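Local coordinates for protein transglutaminase-like enzymes, putative cysteine protease (Cytophaga hutchinsonii, PDB 3ISR) that is a putative cysteine protease of the transglutaminase-like superfamily, probably hydrolysing peptide or amide bonds with a cysteine nucleophile, at residues V107-D110 with G111-P115; D151-Y154 with N155-Y159; R233-L237 with N238-K242. All blocks are in the same frame, centred on the assembly; numbering follows the deposited sequence.

Interaction 1 of 3, residues V107-D110 with G111-P115; sequences VDLD and GDIIP
Leu109 and Asp110 meet Ile113 and Ile114 round a type I beta turn, closed by a hydrogen bond from Ile113 N to Asp110 O (2.9 Å). The amide stands above the carbonyl plane, 50° out of it, as is common in so tight a reversal. Gly111 and Asp112 fill the two corners of the turn with helical backbone angles.

The side chain of Leu109 starts toward the second segment. Its CB lies 3.8 Å from Ile114 CD1; a chi1 of -65° then sets CG beside the backbone N and aims CD1 at the isoleucines, 4.1 Å from that same Ile114 methyl and 4.2 Å from Ile113 CG2. One leucine methyl thus meets both isoleucines, and branched aliphatic side chains suit these three buried positions. The Leu109 and Ile114 chains cross obliquely. Ile113 also presses CB against Asp110 O, at 3.4 Å, with CG1 near Asp110 CB.

The two aspartates belong to the outer side. In Asp112, CG sits between the backbone N and the carbonyl carbon (chi1 73°), which swings OD1 back to within 3.5 Å of Asp110 CB. The carboxylates are like-charged neighbours, OD2 of Asp110 lying 4.3 Å from OD1 of Asp112, and solvent around the exposed Asp110 probably screens them.

Leu109 O accepts a hydrogen bond from Arg71 of the second subunit, whose Tyr62 packs on Ile114. Within the chain the turn lies in the long loop between strand 78-96 and helix 129-136, where Leu109 and Ile113 both rest on Pro198 and on Tyr221 of strand 215-222.

Interaction 2 of 3, residues D151-Y154 with N155-Y159; sequences DWIY and NNVEY
Ile153 O is gripped by two amides at the C-terminal end of helix 142-156: Val157 N at 3.0 Å in the alpha-helical pattern, and Asn156 N at 3.3 Å in the tighter 3-10 pattern. Both arrive from the same face of the carbonyl plane. Two residues earlier, Asp151 O accepts from Asn155 N in the regular helical way. Val157 is the first residue to leave the helix, and its beta-branched form suits the extended backbone that follows.

Trp152 lies on another side of the last turn, against Ile174 and Arg177. A chi1 of -174°, which sets CG opposite the backbone N, carries the indole forward along the helix to Asn156, whose CB sits over the face of the six-membered ring, 3.7 Å from its centroid, in a CH-pi contact. The amide stacks on the indole with the planes 25° apart. Replacing Trp152 by alanine would probably strip Asn156 CB of its aromatic floor and open a gap beside Ile174.

On the buried side Ile153 and Val157 run side by side toward Phe184 and Leu187 of helix 181-194, their CG2 methyls 4.0 Å apart. A water bridges the departing chain, donating to Tyr154 O (2.7 Å) and to Val157 O (2.8 Å).

Interaction 3 of 3, residues R233-L237 with N238-K242; sequences RLVPL and NGLVK
Pro236 and Gly239 close a type I beta turn, with Leu237 and Asn238 at its corners, both with helical backbone angles. Gly239 N donates to Pro236 O at 3.0 Å from above the carbonyl plane, so that the chain reverses in a short 3-10 bend before it enters strand 240-246. Glycine keeps a close approach to Pro236 O relaxed; a beta carbon here would lie about 3.3 Å from that oxygen. Proline suits the entry, since its ring fixes phi and the turn asks for no bond from its nitrogen.

The side chain of Leu240 turns back toward the bend. Its CD1 passes 3.6 Å from Leu237 O, while its CD2 reaches 4.1 Å from Val235 CG2, the two side chains crossing at about a right angle. In Val235 the CG2 branch stands between the backbone N and the carbonyl carbon, which leaves this methyl turned to the leucine. Ala206 of strand 199-206 and His215 of strand 215-222 also touch both residues.

Asn238 is buried, yet its amide is fully engaged. OD1 lies 3.6 Å from Pro236 CB and accepts from Phe280 N; ND2 donates to Thr278 O and to Tyr92 OH. A short polar side chain that both gives and accepts hydrogen bonds is well matched to this place, where the turn meets another loop.

The arrangement is a tight turn leading into an outermost strand of the four-stranded antiparallel sheet of the transglutaminase-like fold: Val241 pairs through its backbone with Tyr205 of strand 199-206, and Gly239 with Phe207 just beyond the strand ends.

In the fold
The three contacts follow in series along the chain: the turn of interaction 1, the helix end of interaction 2, then the turn of interaction 3. Interaction 1 stands apart, its centre about 30 Å from that of interaction 2 and about 27 Å from that of interaction 3, at the interface with the second subunit, while interaction 2 faces the third subunit. Interactions 2 and 3, with centres about 18 Å apart, touch: Arg233 NH1 makes a salt bridge with Asp151 OD1 (2.9 Å), and Leu234 packs on Tyr159. The loop after strand 225-229 is thereby tied to helix 142-156. Interaction 3 enters the four-stranded antiparallel sheet, and interaction 1 packs on its strand 215-222.

Interaction 1 of 3, residues V107-D110 with G111-P115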
loop_
_atom_site.group_PDB
_atom_site.type_symbol
_atom_site.label_atom_id
_atom_site.label_comp_id
_atom_site.label_asym_id
_atom_site.label_seq_id
_atom_site.Cartn_x
_atom_site.Cartn_y
_atom_site.Cartn_z
ATOM N N VAL B 107 -21.891 -11.706 -21.635
ATOM C CA VAL B 107 -23.057 -11.123 -22.261
ATOM C C VAL B 107 -24.357 -11.857 -21.884
ATOM O O VAL B 107 -25.435 -11.267 -21.958
ATOM C CB VAL B 107 -22.877 -10.980 -23.799
ATOM C CG1 VAL B 107 -23.089 -12.319 -24.551
ATOM C CG2 VAL B 107 -23.786 -9.875 -24.356
ATOM N N ASP B 108 -24.241 -13.118 -21.450
ATOM C CA ASP B 108 -25.410 -13.979 -21.197
ATOM C C ASP B 108 -25.713 -14.258 -19.719
ATOM O O ASP B 108 -26.733 -14.887 -19.412
ATOM C CB ASP B 108 -25.254 -15.313 -21.937
ATOM C CG ASP B 108 -25.296 -15.152 -23.461
ATOM O OD1 ASP B 108 -26.099 -14.335 -23.966
ATOM O OD2 ASP B 108 -24.517 -15.847 -24.154
ATOM N N LEU B 109 -24.838 -13.808 -18.815
ATOM C CA LEU B 109 -25.042 -14.016 -17.376
ATOM C C LEU B 109 -26.299 -13.315 -16.868
ATOM O O LEU B 109 -26.607 -12.190 -17.298
ATOM C CB LEU B 109 -23.834 -13.517 -16.576
ATOM C CG LEU B 109 -22.509 -14.259 -16.784
ATOM C CD1 LEU B 109 -21.370 -13.571 -16.069
ATOM C CD2 LEU B 109 -22.630 -15.743 -16.338
ATOM N N ASP B 110 -27.016 -13.970 -15.954
ATOM C CA ASP B 110 -28.112 -13.320 -15.231
ATOM C C ASP B 110 -27.569 -12.054 -14.572
ATOM O O ASP B 110 -26.438 -12.033 -14.088
ATOM C CB ASP B 110 -28.680 -14.233 -14.141
ATOM C CG ASP B 110 -29.548 -15.375 -14.693
ATOM O OD1 ASP B 110 -29.731 -15.521 -15.922
ATOM O OD2 ASP B 110 -30.064 -16.149 -13.867
ATOM N N GLY B 111 -28.381 -11.002 -14.562
ATOM C CA GLY B 111 -27.998 -9.719 -14.001
ATOM C C GLY B 111 -27.520 -9.812 -12.565
ATOM O O GLY B 111 -26.615 -9.067 -12.162
ATOM N N ASP B 112 -28.103 -10.726 -11.783
ATOM C CA ASP B 112 -27.644 -10.896 -10.401
ATOM C C ASP B 112 -26.267 -11.562 -10.214
ATOM O O ASP B 112 -25.712 -11.568 -9.098
ATOM C CB ASP B 112 -28.739 -11.499 -9.491
ATOM C CG ASP B 112 -29.018 -12.986 -9.739
ATOM O OD1 ASP B 112 -28.559 -13.585 -10.739
ATOM O OD2 ASP B 112 -29.746 -13.567 -8.898
ATOM N N ILE B 113 -25.704 -12.084 -11.298
ATOM C CA ILE B 113 -24.334 -12.654 -11.265
ATOM C C ILE B 113 -23.280 -11.584 -11.552
ATOM O O ILE B 113 -22.189 -11.611 -11.004
ATOM C CB ILE B 113 -24.180 -13.803 -12.288
ATOM C CG1 ILE B 113 -25.310 -14.824 -12.123
ATOM C CG2 ILE B 113 -22.810 -14.492 -12.187
ATOM C CD1 ILE B 113 -25.428 -15.402 -10.742
ATOM N N ILE B 114 -23.641 -10.620 -12.389
ATOM C CA ILE B 114 -22.696 -9.608 -12.878
ATOM C C ILE B 114 -21.878 -8.916 -11.779
ATOM O O ILE B 114 -20.681 -8.742 -11.957
ATOM C CB ILE B 114 -23.410 -8.574 -13.775
ATOM C CG1 ILE B 114 -23.989 -9.271 -15.018
ATOM C CG2 ILE B 114 -22.460 -7.416 -14.154
ATOM C CD1 ILE B 114 -22.953 -9.835 -15.966
ATOM N N PRO B 115 -22.513 -8.518 -10.655
ATOM C CA PRO B 115 -21.744 -7.809 -9.617
ATOM C C PRO B 115 -20.514 -8.574 -9.129
ATOM O O PRO B 115 -19.536 -7.957 -8.706
ATOM C CB PRO B 115 -22.770 -7.643 -8.478
ATOM C CG PRO B 115 -24.075 -7.613 -9.176
ATOM C CD PRO B 115 -23.948 -8.583 -10.310
#

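Interaction 2 of 3, residues D151-Y154 with N155-Y159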
loop_
_atom_site.group_PDB
_atom_site.type_symbol
_atom_site.label_atom_id
_atom_site.label_comp_id
_atom_site.label_asym_id
_atom_site.label_seq_id
_atom_site.Cartn_x
_atom_site.Cartn_y
_atom_site.Cartn_z
ATOM N N ASP B 151 -5.384 -24.451 -5.873
ATOM C CA ASP B 151 -4.198 -25.234 -5.553
ATOM C C ASP B 151 -2.962 -24.330 -5.395
ATOM O O ASP B 151 -2.151 -24.536 -4.480
ATOM C CB ASP B 151 -3.963 -26.340 -6.597
ATOM C CG ASP B 151 -5.018 -27.463 -6.526
ATOM O OD1 ASP B 151 -5.763 -27.554 -5.507
ATOM O OD2 ASP B 151 -5.101 -28.264 -7.497
ATOM N N TRP B 152 -2.820 -23.327 -6.262
ATOM C CA TRP B 152 -1.708 -22.384 -6.118
ATOM C C TRP B 152 -1.734 -21.724 -4.724
ATOM O O TRP B 152 -0.718 -21.657 -4.059
ATOM C CB TRP B 152 -1.706 -21.317 -7.228
ATOM C CG TRP B 152 -0.483 -20.450 -7.160
ATOM C CD1 TRP B 152 0.705 -20.651 -7.797
ATOM C CD2 TRP B 152 -0.316 -19.266 -6.357
ATOM N NE1 TRP B 152 1.596 -19.656 -7.460
ATOM C CE2 TRP B 152 0.998 -18.802 -6.566
ATOM C CE3 TRP B 152 -1.156 -18.561 -5.481
ATOM C CZ2 TRP B 152 1.494 -17.645 -5.944
ATOM C CZ3 TRP B 152 -0.660 -17.412 -4.851
ATOM C CH2 TRP B 152 0.658 -16.975 -5.082
ATOM N N ILE B 153 -2.905 -21.268 -4.282
ATOM C CA ILE B 153 -3.019 -20.616 -2.977
ATOM C C ILE B 153 -2.623 -21.587 -1.861
ATOM O O ILE B 153 -1.862 -21.237 -0.962
ATOM C CB ILE B 153 -4.440 -20.057 -2.747
ATOM C CG1 ILE B 153 -4.720 -18.938 -3.760
ATOM C CG2 ILE B 153 -4.600 -19.539 -1.305
ATOM C CD1 ILE B 153 -6.197 -18.503 -3.834
ATOM N N TYR B 154 -3.133 -22.810 -1.928
ATOM C CA TYR B 154 -2.800 -23.790 -0.887
ATOM C C TYR B 154 -1.286 -24.010 -0.794
ATOM O O TYR B 154 -0.710 -24.099 0.316
ATOM C CB TYR B 154 -3.514 -25.133 -1.120
ATOM C CG TYR B 154 -3.065 -26.140 -0.096
ATOM C CD1 TYR B 154 -3.522 -26.074 1.224
ATOM C CD2 TYR B 154 -2.131 -27.113 -0.424
ATOM C CE1 TYR B 154 -3.068 -26.958 2.188
ATOM C CE2 TYR B 154 -1.676 -28.023 0.541
ATOM C CZ TYR B 154 -2.154 -27.933 1.838
ATOM O OH TYR B 154 -1.716 -28.822 2.792
ATOM N N ASN B 155 -0.657 -24.097 -1.966
ATOM C CA ASN B 155 0.765 -24.394 -2.061
ATOM C C ASN B 155 1.697 -23.205 -1.824
ATOM O O ASN B 155 2.881 -23.395 -1.570
ATOM C CB ASN B 155 1.073 -25.057 -3.412
ATOM C CG ASN B 155 0.503 -26.463 -3.516
ATOM O OD1 ASN B 155 -0.099 -26.825 -4.524
ATOM N ND2 ASN B 155 0.695 -27.258 -2.476
ATOM N N ASN B 156 1.175 -21.981 -1.880
ATOM C CA ASN B 156 2.050 -20.817 -1.865
ATOM C C ASN B 156 1.731 -19.783 -0.794
ATOM O O ASN B 156 2.417 -18.771 -0.703
ATOM C CB ASN B 156 2.083 -20.169 -3.250
ATOM C CG ASN B 156 2.661 -21.081 -4.283
ATOM O OD1 ASN B 156 1.928 -21.732 -5.037
ATOM N ND2 ASN B 156 3.975 -21.193 -4.295
ATOM N N VAL B 157 0.706 -20.058 0.015
ATOM C CA VAL B 157 0.294 -19.189 1.110
ATOM C C VAL B 157 0.217 -20.068 2.356
ATOM O O VAL B 157 -0.461 -21.106 2.363
ATOM C CB VAL B 157 -1.105 -18.532 0.848
ATOM C CG1 VAL B 157 -1.529 -17.656 2.038
ATOM C CG2 VAL B 157 -1.100 -17.691 -0.457
ATOM N N GLU B 158 0.914 -19.657 3.407
ATOM C CA GLU B 158 0.951 -20.427 4.653
ATOM C C GLU B 158 -0.271 -20.147 5.490
ATOM O O GLU B 158 -0.678 -18.998 5.617
ATOM C CB GLU B 158 2.176 -20.045 5.466
ATOM C CG GLU B 158 3.445 -20.156 4.667
ATOM C CD GLU B 158 4.672 -20.310 5.529
ATOM O OE1 GLU B 158 4.564 -20.250 6.776
ATOM O OE2 GLU B 158 5.753 -20.496 4.943
ATOM N N TYR B 159 -0.842 -21.183 6.096
ATOM C CA TYR B 159 -1.938 -20.953 7.008
ATOM C C TYR B 159 -1.365 -20.632 8.398
ATOM O O TYR B 159 -0.757 -21.486 9.033
ATOM C CB TYR B 159 -2.897 -22.148 7.059
ATOM C CG TYR B 159 -4.122 -21.857 7.909
ATOM C CD1 TYR B 159 -5.346 -21.538 7.327
ATOM C CD2 TYR B 159 -4.038 -21.885 9.302
ATOM C CE1 TYR B 159 -6.463 -21.246 8.117
ATOM C CE2 TYR B 159 -5.131 -21.608 10.095
ATOM C CZ TYR B 159 -6.340 -21.291 9.503
ATOM O OH TYR B 159 -7.408 -21.027 10.332
HETATM O O HOH W 1 -1.798 -23.513 2.761
#

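Interaction 3 of 3, residues R233-L237 with N238-K242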
loop_
_atom_site.group_PDB
_atom_site.type_symbol
_atom_site.label_atom_id
_atom_site.label_comp_id
_atom_site.label_asym_id
_atom_site.label_seq_id
_atom_site.Cartn_x
_atom_site.Cartn_y
_atom_site.Cartn_z
ATOM N N ARG B 233 -7.899 -26.163 2.248
ATOM C CA ARG B 233 -8.061 -27.622 2.321
ATOM C C ARG B 233 -8.342 -28.154 3.728
ATOM O O ARG B 233 -8.031 -29.307 4.022
ATOM C CB ARG B 233 -6.842 -28.342 1.741
ATOM C CG ARG B 233 -6.669 -28.133 0.262
ATOM C CD ARG B 233 -5.456 -28.902 -0.225
ATOM N NE ARG B 233 -5.195 -28.629 -1.631
ATOM C CZ ARG B 233 -4.165 -29.114 -2.314
ATOM N NH1 ARG B 233 -4.020 -28.788 -3.593
ATOM N NH2 ARG B 233 -3.280 -29.916 -1.723
ATOM N N LEU B 234 -8.916 -27.329 4.601
ATOM C CA LEU B 234 -9.122 -27.762 5.981
ATOM C C LEU B 234 -10.348 -28.647 6.206
ATOM O O LEU B 234 -10.375 -29.402 7.172
ATOM C CB LEU B 234 -9.193 -26.564 6.925
ATOM C CG LEU B 234 -7.861 -25.881 7.249
ATOM C CD1 LEU B 234 -8.137 -24.527 7.840
ATOM C CD2 LEU B 234 -7.006 -26.723 8.210
ATOM N N VAL B 235 -11.357 -28.538 5.343
ATOM C CA VAL B 235 -12.638 -29.187 5.609
ATOM C C VAL B 235 -13.185 -29.958 4.414
ATOM O O VAL B 235 -12.966 -29.551 3.272
ATOM C CB VAL B 235 -13.699 -28.169 6.107
ATOM C CG1 VAL B 235 -13.142 -27.317 7.242
ATOM C CG2 VAL B 235 -14.180 -27.254 4.985
ATOM N N PRO B 236 -13.909 -31.067 4.666
ATOM C CA PRO B 236 -14.616 -31.709 3.557
ATOM C C PRO B 236 -15.695 -30.765 3.038
ATOM O O PRO B 236 -16.436 -30.180 3.840
ATOM C CB PRO B 236 -15.235 -32.964 4.210
ATOM C CG PRO B 236 -15.399 -32.597 5.647
ATOM C CD PRO B 236 -14.201 -31.723 5.958
ATOM N N LEU B 237 -15.761 -30.581 1.718
ATOM C CA LEU B 237 -16.623 -29.549 1.157
ATOM C C LEU B 237 -18.095 -29.832 1.439
ATOM O O LEU B 237 -18.889 -28.898 1.570
ATOM C CB LEU B 237 -16.393 -29.383 -0.352
ATOM C CG LEU B 237 -14.950 -29.069 -0.761
ATOM C CD1 LEU B 237 -14.825 -29.056 -2.271
ATOM C CD2 LEU B 237 -14.512 -27.747 -0.155
ATOM N N ASN B 238 -18.449 -31.112 1.562
ATOM C CA ASN B 238 -19.832 -31.482 1.816
ATOM C C ASN B 238 -20.216 -31.397 3.285
ATOM O O ASN B 238 -21.355 -31.712 3.641
ATOM C CB ASN B 238 -20.163 -32.884 1.249
ATOM C CG ASN B 238 -19.258 -33.991 1.795
ATOM O OD1 ASN B 238 -18.158 -33.747 2.295
ATOM N ND2 ASN B 238 -19.703 -35.221 1.640
ATOM N N GLY B 239 -19.270 -30.993 4.132
ATOM C CA GLY B 239 -19.552 -30.770 5.553
ATOM C C GLY B 239 -19.921 -29.339 5.934
ATOM O O GLY B 239 -20.032 -29.025 7.117
ATOM N N LEU B 240 -20.135 -28.478 4.935
ATOM C CA LEU B 240 -20.430 -27.060 5.181
ATOM C C LEU B 240 -21.904 -26.732 5.329
ATOM O O LEU B 240 -22.744 -27.196 4.559
ATOM C CB LEU B 240 -19.841 -26.187 4.068
ATOM C CG LEU B 240 -18.318 -26.138 3.996
ATOM C CD1 LEU B 240 -17.870 -25.608 2.614
ATOM C CD2 LEU B 240 -17.739 -25.274 5.110
ATOM N N VAL B 241 -22.211 -25.914 6.324
ATOM C CA VAL B 241 -23.555 -25.375 6.485
ATOM C C VAL B 241 -23.469 -23.875 6.276
ATOM O O VAL B 241 -22.738 -23.185 7.004
ATOM C CB VAL B 241 -24.122 -25.716 7.874
ATOM C CG1 VAL B 241 -25.475 -25.063 8.076
ATOM C CG2 VAL B 241 -24.221 -27.242 8.029
ATOM N N LYS B 242 -24.217 -23.373 5.293
ATOM C CA LYS B 242 -24.071 -21.996 4.840
ATOM C C LYS B 242 -24.649 -20.985 5.805
ATOM O O LYS B 242 -25.797 -21.097 6.236
ATOM C CB LYS B 242 -24.745 -21.791 3.476
ATOM C CG LYS B 242 -24.549 -20.363 2.925
ATOM C CD LYS B 242 -25.397 -20.122 1.668
ATOM C CE LYS B 242 -24.829 -20.851 0.459
ATOM N NZ LYS B 242 -25.612 -20.636 -0.811
#